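Long-range contact in DnaJ homolog subfamily C member 10 (PDB 3APQ), which acts as a disulfide reductase of the endoplasmic reticulum, helping proteins to fold correctly and misfolded ones to be degraded: residues Phe121-Gly125 / Asn153-Arg158. Residues are numbered along the deposited sequence; the frame is centred on the assembly and turned at random. Where two conformers were deposited one is given.
Sequences FYSPG and NCGDDR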
loop_
_atom_site.group_PDB
_atom_site.type_symbol
_atom_site.label_atom_id
_atom_site.label_comp_id
_atom_site.label_asym_id
_atom_site.label_seq_id
_atom_site.Cartn_x
_atom_site.Cartn_y
_atom_site.Cartn_z
ATOM N N PHE A 121 -6.877 6.599 2.694
ATOM C CA PHE A 121 -6.174 5.985 3.833
ATOM C C PHE A 121 -7.021 4.812 4.299
ATOM O O PHE A 121 -8.160 4.988 4.770
ATOM C CB PHE A 121 -5.986 6.960 5.009
ATOM C CG PHE A 121 -5.019 8.077 4.726
ATOM C CD1 PHE A 121 -3.704 7.986 5.133
ATOM C CD2 PHE A 121 -5.461 9.241 4.097
ATOM C CE1 PHE A 121 -2.811 9.029 4.865
ATOM C CE2 PHE A 121 -4.568 10.285 3.808
ATOM C CZ PHE A 121 -3.249 10.171 4.207
ATOM N N TYR A 122 -6.490 3.621 4.141
ATOM C CA TYR A 122 -7.252 2.398 4.475
ATOM C C TYR A 122 -6.454 1.517 5.438
ATOM O O TYR A 122 -5.315 1.826 5.789
ATOM C CB TYR A 122 -7.641 1.679 3.146
ATOM C CG TYR A 122 -6.451 1.125 2.369
ATOM C CD1 TYR A 122 -6.061 -0.184 2.582
ATOM C CD2 TYR A 122 -5.719 1.884 1.443
ATOM C CE1 TYR A 122 -4.971 -0.745 1.950
ATOM C CE2 TYR A 122 -4.560 1.284 0.764
ATOM C CZ TYR A 122 -4.237 -0.030 1.031
ATOM O OH TYR A 122 -3.184 -0.748 0.434
ATOM N N SER A 123 -7.053 0.422 5.913
ATOM C CA SER A 123 -6.365 -0.469 6.820
ATOM C C SER A 123 -6.796 -1.895 6.458
ATOM O O SER A 123 -7.918 -2.084 5.983
ATOM C CB SER A 123 -6.699 -0.119 8.271
ATOM O OG SER A 123 -6.144 -1.041 9.186
ATOM N N PRO A 124 -5.891 -2.883 6.646
ATOM C CA PRO A 124 -6.272 -4.267 6.369
ATOM C C PRO A 124 -7.422 -4.691 7.339
ATOM O O PRO A 124 -7.549 -4.135 8.434
ATOM C CB PRO A 124 -4.970 -5.061 6.669
ATOM C CG PRO A 124 -4.136 -4.164 7.534
ATOM C CD PRO A 124 -4.451 -2.778 6.959
ATOM N N GLY A 125 -8.261 -5.633 6.940
ATOM C CA GLY A 125 -9.308 -6.105 7.839
ATOM C C GLY A 125 -10.464 -5.113 7.992
ATOM O O GLY A 125 -11.159 -5.116 9.014
ATOM N N ASN A 153 -1.724 2.479 2.915
ATOM C CA ASN A 153 -2.033 1.344 3.755
ATOM C C ASN A 153 -1.537 1.672 5.158
ATOM O O ASN A 153 -0.325 1.529 5.487
ATOM C CB ASN A 153 -1.344 0.078 3.223
ATOM C CG ASN A 153 -1.605 -1.149 4.094
ATOM O OD1 ASN A 153 -2.320 -1.086 5.094
ATOM N ND2 ASN A 153 -0.993 -2.278 3.720
ATOM N N CYS A 154 -2.481 2.083 5.991
ATOM C CA CYS A 154 -2.184 2.343 7.396
ATOM C C CYS A 154 -1.739 1.123 8.171
ATOM O O CYS A 154 -1.101 1.295 9.208
ATOM C CB CYS A 154 -3.337 3.017 8.125
ATOM S SG CYS A 154 -3.790 4.563 7.337
ATOM N N GLY A 155 -2.043 -0.082 7.696
ATOM C CA GLY A 155 -1.477 -1.287 8.349
ATOM C C GLY A 155 0.017 -1.329 8.303
ATOM O O GLY A 155 0.690 -1.777 9.259
ATOM N N ASP A 156 0.578 -0.846 7.213
ATOM C CA ASP A 156 2.027 -0.790 7.067
ATOM C C ASP A 156 2.729 0.428 7.684
ATOM O O ASP A 156 3.944 0.385 7.878
ATOM C CB ASP A 156 2.399 -0.932 5.594
ATOM C CG ASP A 156 2.375 -2.400 5.114
ATOM O OD1 ASP A 156 2.169 -3.344 5.918
ATOM O OD2 ASP A 156 2.565 -2.593 3.912
ATOM N N ASP A 157 1.998 1.519 7.979
ATOM C CA ASP A 157 2.592 2.673 8.671
ATOM C C ASP A 157 1.592 3.433 9.529
ATOM O O ASP A 157 1.007 4.436 9.099
ATOM C CB ASP A 157 3.200 3.614 7.654
ATOM C CG ASP A 157 4.162 4.642 8.284
ATOM O OD1 ASP A 157 4.082 4.919 9.498
ATOM O OD2 ASP A 157 4.961 5.204 7.536
ATOM N N ARG A 158 1.421 2.967 10.759
ATOM C CA ARG A 158 0.366 3.491 11.622
ATOM C C ARG A 158 0.643 4.919 11.976
ATOM O O ARG A 158 -0.280 5.724 12.089
ATOM C CB ARG A 158 0.247 2.658 12.903
ATOM C CG ARG A 158 -0.204 1.238 12.600
ATOM C CD ARG A 158 -1.651 1.167 12.248
ATOM N NE ARG A 158 -2.071 -0.211 11.928
ATOM C CZ ARG A 158 -3.253 -0.529 11.419
ATOM N NH1 ARG A 158 -4.143 0.413 11.154
ATOM N NH2 ARG A 158 -3.543 -1.798 11.147
HETATM O O HOH W 1 -6.388 -3.129 11.168
#
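Tyr122 and Asn153 are paired in parallel where strands 117-122 and 148-153 end, with both side chains on one face of the sheet. Tyr122 spans Asn153 in the backbone, bonded to Val152 on one side and accepting from Cys154 N through its O (2.9 Å) on the other. CG of Tyr122 sits between its own backbone N and carbonyl carbon (chi1 67°), which lays the ring across Asn153. A flat aromatic suits this place because Asn153 CA lies over one face, 4.0 Å from the Tyr122 ring centroid, in a CH-pi contact. Followed outward, Asn153 CB meets Tyr122 OH at 3.4 Å; its CG passes beside Tyr122 CE1 and OH, the amide only 16° from the ring plane; and its OD1 comes 3.3 Å from Pro124 CD while accepting a weak bond from Gly155 N. Replacing Tyr122 by alanine would probably uncover Asn153 CA and CB and leave the amide freer to turn. Gly155 suits a spot where a CB would collide with Pro124. The long chain of Arg158, bent at chi2, brings NH1 back to donate to OG of one Ser123 conformer (3.2 Å); a water joins Arg158 NH2 to Pro124 O. Cys154 SG, at the Phe121 ring edge, ties the turn to helix 158-163 through its disulfide with Cys161. Adjacent parallel strands, 117-122 leading into the redox-active Cys126-Cys129 disulfide at the start of helix 127-142, are characteristic of the thioredoxin fold, here the first thioredoxin domain.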